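Local coordinates for protein AlkZ (Streptomyces sahachiroi, PDB 5UUJ) that belongs to the AlkZ-like family of DNA glycosylases, related to proteins with helix-turn-helix domains, at residues Q18-E23 with L216-P221. Residues are numbered along the deposited sequence; the frame is centred on the assembly and turned at random.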
ATOM      1  N   GLN A  18      -7.353   2.749 -15.327  1.00 14.96           N
ATOM      2  CA  GLN A  18      -6.717   3.836 -16.047  1.00 15.53           C
ATOM      3  C   GLN A  18      -5.859   4.645 -15.076  1.00 15.02           C
ATOM      4  O   GLN A  18      -4.695   4.935 -15.352  1.00 15.47           O
ATOM      5  CB  GLN A  18      -7.767   4.716 -16.731  1.00 16.50           C
ATOM      6  CG  GLN A  18      -7.204   5.945 -17.419  1.00 26.38           C
ATOM      7  CD  GLN A  18      -7.326   7.203 -16.571  1.00 32.00           C
ATOM      8  OE1 GLN A  18      -6.324   7.823 -16.211  1.00 35.59           O
ATOM      9  NE2 GLN A  18      -8.559   7.589 -16.255  1.00 25.23           N
ATOM     10  N   ARG A  19      -6.425   4.980 -13.923  1.00 14.64           N
ATOM     11  CA  ARG A  19      -5.706   5.763 -12.924  1.00 14.43           C
ATOM     12  C   ARG A  19      -4.505   5.006 -12.356  1.00 13.73           C
ATOM     13  O   ARG A  19      -3.511   5.621 -11.978  1.00 13.76           O
ATOM     14  CB  ARG A  19      -6.645   6.170 -11.787  1.00 14.47           C
ATOM     15  CG  ARG A  19      -7.816   7.042 -12.218  1.00 15.39           C
ATOM     16  CD  ARG A  19      -7.370   8.412 -12.678  1.00 16.37           C
ATOM     17  NE  ARG A  19      -6.710   9.165 -11.614  1.00 16.51           N
ATOM     18  CZ  ARG A  19      -6.067  10.313 -11.797  1.00 17.45           C
ATOM     19  NH1 ARG A  19      -5.987  10.852 -13.008  1.00 18.35           N
ATOM     20  NH2 ARG A  19      -5.499  10.924 -10.768  1.00 17.71           N
ATOM     21  N   GLN A  20      -4.595   3.678 -12.310  1.00 13.33           N
ATOM     22  CA  GLN A  20      -3.553   2.853 -11.699  1.00 12.92           C
ATOM     23  C   GLN A  20      -2.521   2.342 -12.709  1.00 13.17           C
ATOM     24  O   GLN A  20      -1.744   1.436 -12.401  1.00 13.08           O
ATOM     25  CB  GLN A  20      -4.183   1.662 -10.973  1.00 12.73           C
ATOM     26  CG  GLN A  20      -5.005   2.043  -9.754  1.00 12.67           C
ATOM     27  CD  GLN A  20      -5.637   0.838  -9.085  1.00 12.76           C
ATOM     28  OE1 GLN A  20      -5.052  -0.247  -9.048  1.00 12.84           O
ATOM     29  NE2 GLN A  20      -6.844   1.017  -8.560  1.00 13.00           N
ATOM     30  N   PHE A  21      -2.525   2.928 -13.905  1.00 13.75           N
ATOM     31  CA  PHE A  21      -1.572   2.595 -14.963  1.00 14.33           C
ATOM     32  C   PHE A  21      -1.661   1.139 -15.419  1.00 14.63           C
ATOM     33  O   PHE A  21      -0.672   0.570 -15.885  1.00 15.66           O
ATOM     34  CB  PHE A  21      -0.137   2.892 -14.509  1.00 14.21           C
ATOM     35  CG  PHE A  21       0.079   4.305 -14.052  1.00 14.22           C
ATOM     36  CD1 PHE A  21      -0.151   5.367 -14.910  1.00 16.57           C
ATOM     37  CD2 PHE A  21       0.530   4.572 -12.769  1.00 13.73           C
ATOM     38  CE1 PHE A  21       0.054   6.672 -14.493  1.00 15.36           C
ATOM     39  CE2 PHE A  21       0.739   5.874 -12.348  1.00 14.16           C
ATOM     40  CZ  PHE A  21       0.500   6.925 -13.211  1.00 14.87           C
ATOM     41  N   LEU A  22      -2.841   0.539 -15.300  1.00 14.56           N
ATOM     42  CA  LEU A  22      -3.043  -0.840 -15.739  1.00 15.15           C
ATOM     43  C   LEU A  22      -3.534  -0.915 -17.186  1.00 16.24           C
ATOM     44  O   LEU A  22      -3.023  -1.714 -17.969  1.00 17.21           O
ATOM     45  CB  LEU A  22      -4.024  -1.556 -14.808  1.00 14.79           C
ATOM     46  CG  LEU A  22      -3.458  -1.907 -13.426  1.00 16.17           C
ATOM     47  CD1 LEU A  22      -4.550  -2.431 -12.506  1.00 14.10           C
ATOM     48  CD2 LEU A  22      -2.335  -2.930 -13.533  1.00 14.80           C
ATOM     49  N   GLU A  23      -4.520  -0.091 -17.535  1.00 25.24           N
ATOM     50  CA  GLU A  23      -5.037  -0.025 -18.906  1.00 22.83           C
ATOM     51  C   GLU A  23      -5.565   1.382 -19.190  1.00 25.72           C
ATOM     52  O   GLU A  23      -6.462   1.847 -18.490  1.00 28.77           O
ATOM     53  CB  GLU A  23      -6.167  -1.038 -19.132  1.00 24.83           C
ATOM     54  CG  GLU A  23      -5.794  -2.502 -18.928  1.00 34.19           C
ATOM     55  CD  GLU A  23      -4.813  -3.022 -19.968  1.00 40.56           C
ATOM     56  OE1 GLU A  23      -4.807  -2.499 -21.106  1.00 37.90           O
ATOM     57  OE2 GLU A  23      -4.050  -3.958 -19.641  1.00 41.01           O
ATOM     58  N   LEU A 216      -8.910   8.595  -3.332  1.00 13.70           N
ATOM     59  CA  LEU A 216     -10.022   8.595  -4.279  1.00 14.29           C
ATOM     60  C   LEU A 216      -9.535   8.699  -5.722  1.00 14.79           C
ATOM     61  O   LEU A 216     -10.222   8.269  -6.648  1.00 15.22           O
ATOM     62  CB  LEU A 216     -10.983   9.745  -3.976  1.00 15.01           C
ATOM     63  CG  LEU A 216     -11.749   9.673  -2.653  1.00 16.35           C
ATOM     64  CD1 LEU A 216     -12.638  10.896  -2.510  1.00 15.87           C
ATOM     65  CD2 LEU A 216     -12.577   8.395  -2.545  1.00 14.53           C
ATOM     66  N   GLY A 217      -8.346   9.265  -5.903  1.00 14.85           N
ATOM     67  CA  GLY A 217      -7.777   9.434  -7.225  1.00 15.50           C
ATOM     68  C   GLY A 217      -7.319   8.133  -7.860  1.00 15.26           C
ATOM     69  O   GLY A 217      -7.040   8.090  -9.057  1.00 15.97           O
ATOM     70  N   ALA A 218      -7.240   7.073  -7.060  1.00 18.22           N
ATOM     71  CA  ALA A 218      -6.811   5.766  -7.551  1.00 18.14           C
ATOM     72  C   ALA A 218      -7.878   4.697  -7.332  1.00 14.31           C
ATOM     73  O   ALA A 218      -8.024   3.787  -8.151  1.00 14.80           O
ATOM     74  CB  ALA A 218      -5.513   5.353  -6.873  1.00 18.97           C
ATOM     75  N   TYR A 219      -8.620   4.811  -6.231  1.00 13.86           N
ATOM     76  CA  TYR A 219      -9.549   3.762  -5.814  1.00 13.79           C
ATOM     77  C   TYR A 219     -10.983   4.256  -5.633  1.00 14.06           C
ATOM     78  O   TYR A 219     -11.823   3.548  -5.071  1.00 14.04           O
ATOM     79  CB  TYR A 219      -9.060   3.129  -4.508  1.00 13.17           C
ATOM     80  CG  TYR A 219      -7.586   2.804  -4.516  1.00 13.45           C
ATOM     81  CD1 TYR A 219      -7.072   1.818  -5.353  1.00 13.39           C
ATOM     82  CD2 TYR A 219      -6.705   3.486  -3.691  1.00 13.42           C
ATOM     83  CE1 TYR A 219      -5.723   1.526  -5.366  1.00 13.36           C
ATOM     84  CE2 TYR A 219      -5.356   3.195  -3.694  1.00 12.40           C
ATOM     85  CZ  TYR A 219      -4.871   2.217  -4.532  1.00 12.82           C
ATOM     86  OH  TYR A 219      -3.525   1.939  -4.535  1.00 15.95           O
ATOM     87  N   GLY A 220     -11.261   5.468  -6.103  1.00 14.90           N
ATOM     88  CA  GLY A 220     -12.610   6.000  -6.063  1.00 16.04           C
ATOM     89  C   GLY A 220     -13.495   5.327  -7.098  1.00 15.64           C
ATOM     90  O   GLY A 220     -12.992   4.630  -7.977  1.00 15.85           O
ATOM     91  N   PRO A 221     -14.823   5.500  -6.984  1.00 16.11           N
ATOM     92  CA  PRO A 221     -15.497   6.132  -5.845  1.00 16.01           C
ATOM     93  C   PRO A 221     -15.440   5.224  -4.620  1.00 15.32           C
ATOM     94  O   PRO A 221     -15.280   4.016  -4.785  1.00 15.17           O
ATOM     95  CB  PRO A 221     -16.942   6.315  -6.332  1.00 16.93           C
ATOM     96  CG  PRO A 221     -16.897   6.112  -7.823  1.00 17.58           C
ATOM     97  CD  PRO A 221     -15.769   5.164  -8.061  1.00 17.01           C
TER
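The guanidinium of Arg19 meets Gly217 at its edge: the carbonyl oxygen lies almost in the guanidinium plane, 2.8 Å from NE, and accepts a nearly straight hydrogen bond (172° at the hydrogen) in its own carbonyl plane. Bends at chi2 and chi3 turn NE back onto this oxygen, which also lies 3.4 Å from both CB and CG of Arg19. The Tyr219 ring carries the methyl of Ala218 over the centre of one face, while NE2 of Gln20 approaches CD1 obliquely, 3.3 Å away, the amide and ring planes being 67° apart. That same NE2 donates to Ala218 O at 3.0 Å, from above the carbonyl plane. Two successive carbonyls near the C-terminal end of helix 204-219, whose usual backbone donors tend to be lacking so near a helix end, are thus met by side chains at and just past the end of helix 9-19, itself closed by a Schellman motif with Phe21 as its C-prime residue. Gln20, the first residue to leave helical geometry, reaches across with its chain extended beyond CG. The Tyr219 hydroxyl turns to Leu37 O, whereas Arg16, in helix 9-19, bonds the carbonyl oxygens of Gly220 and Pro221, residues joined by a cis peptide bond.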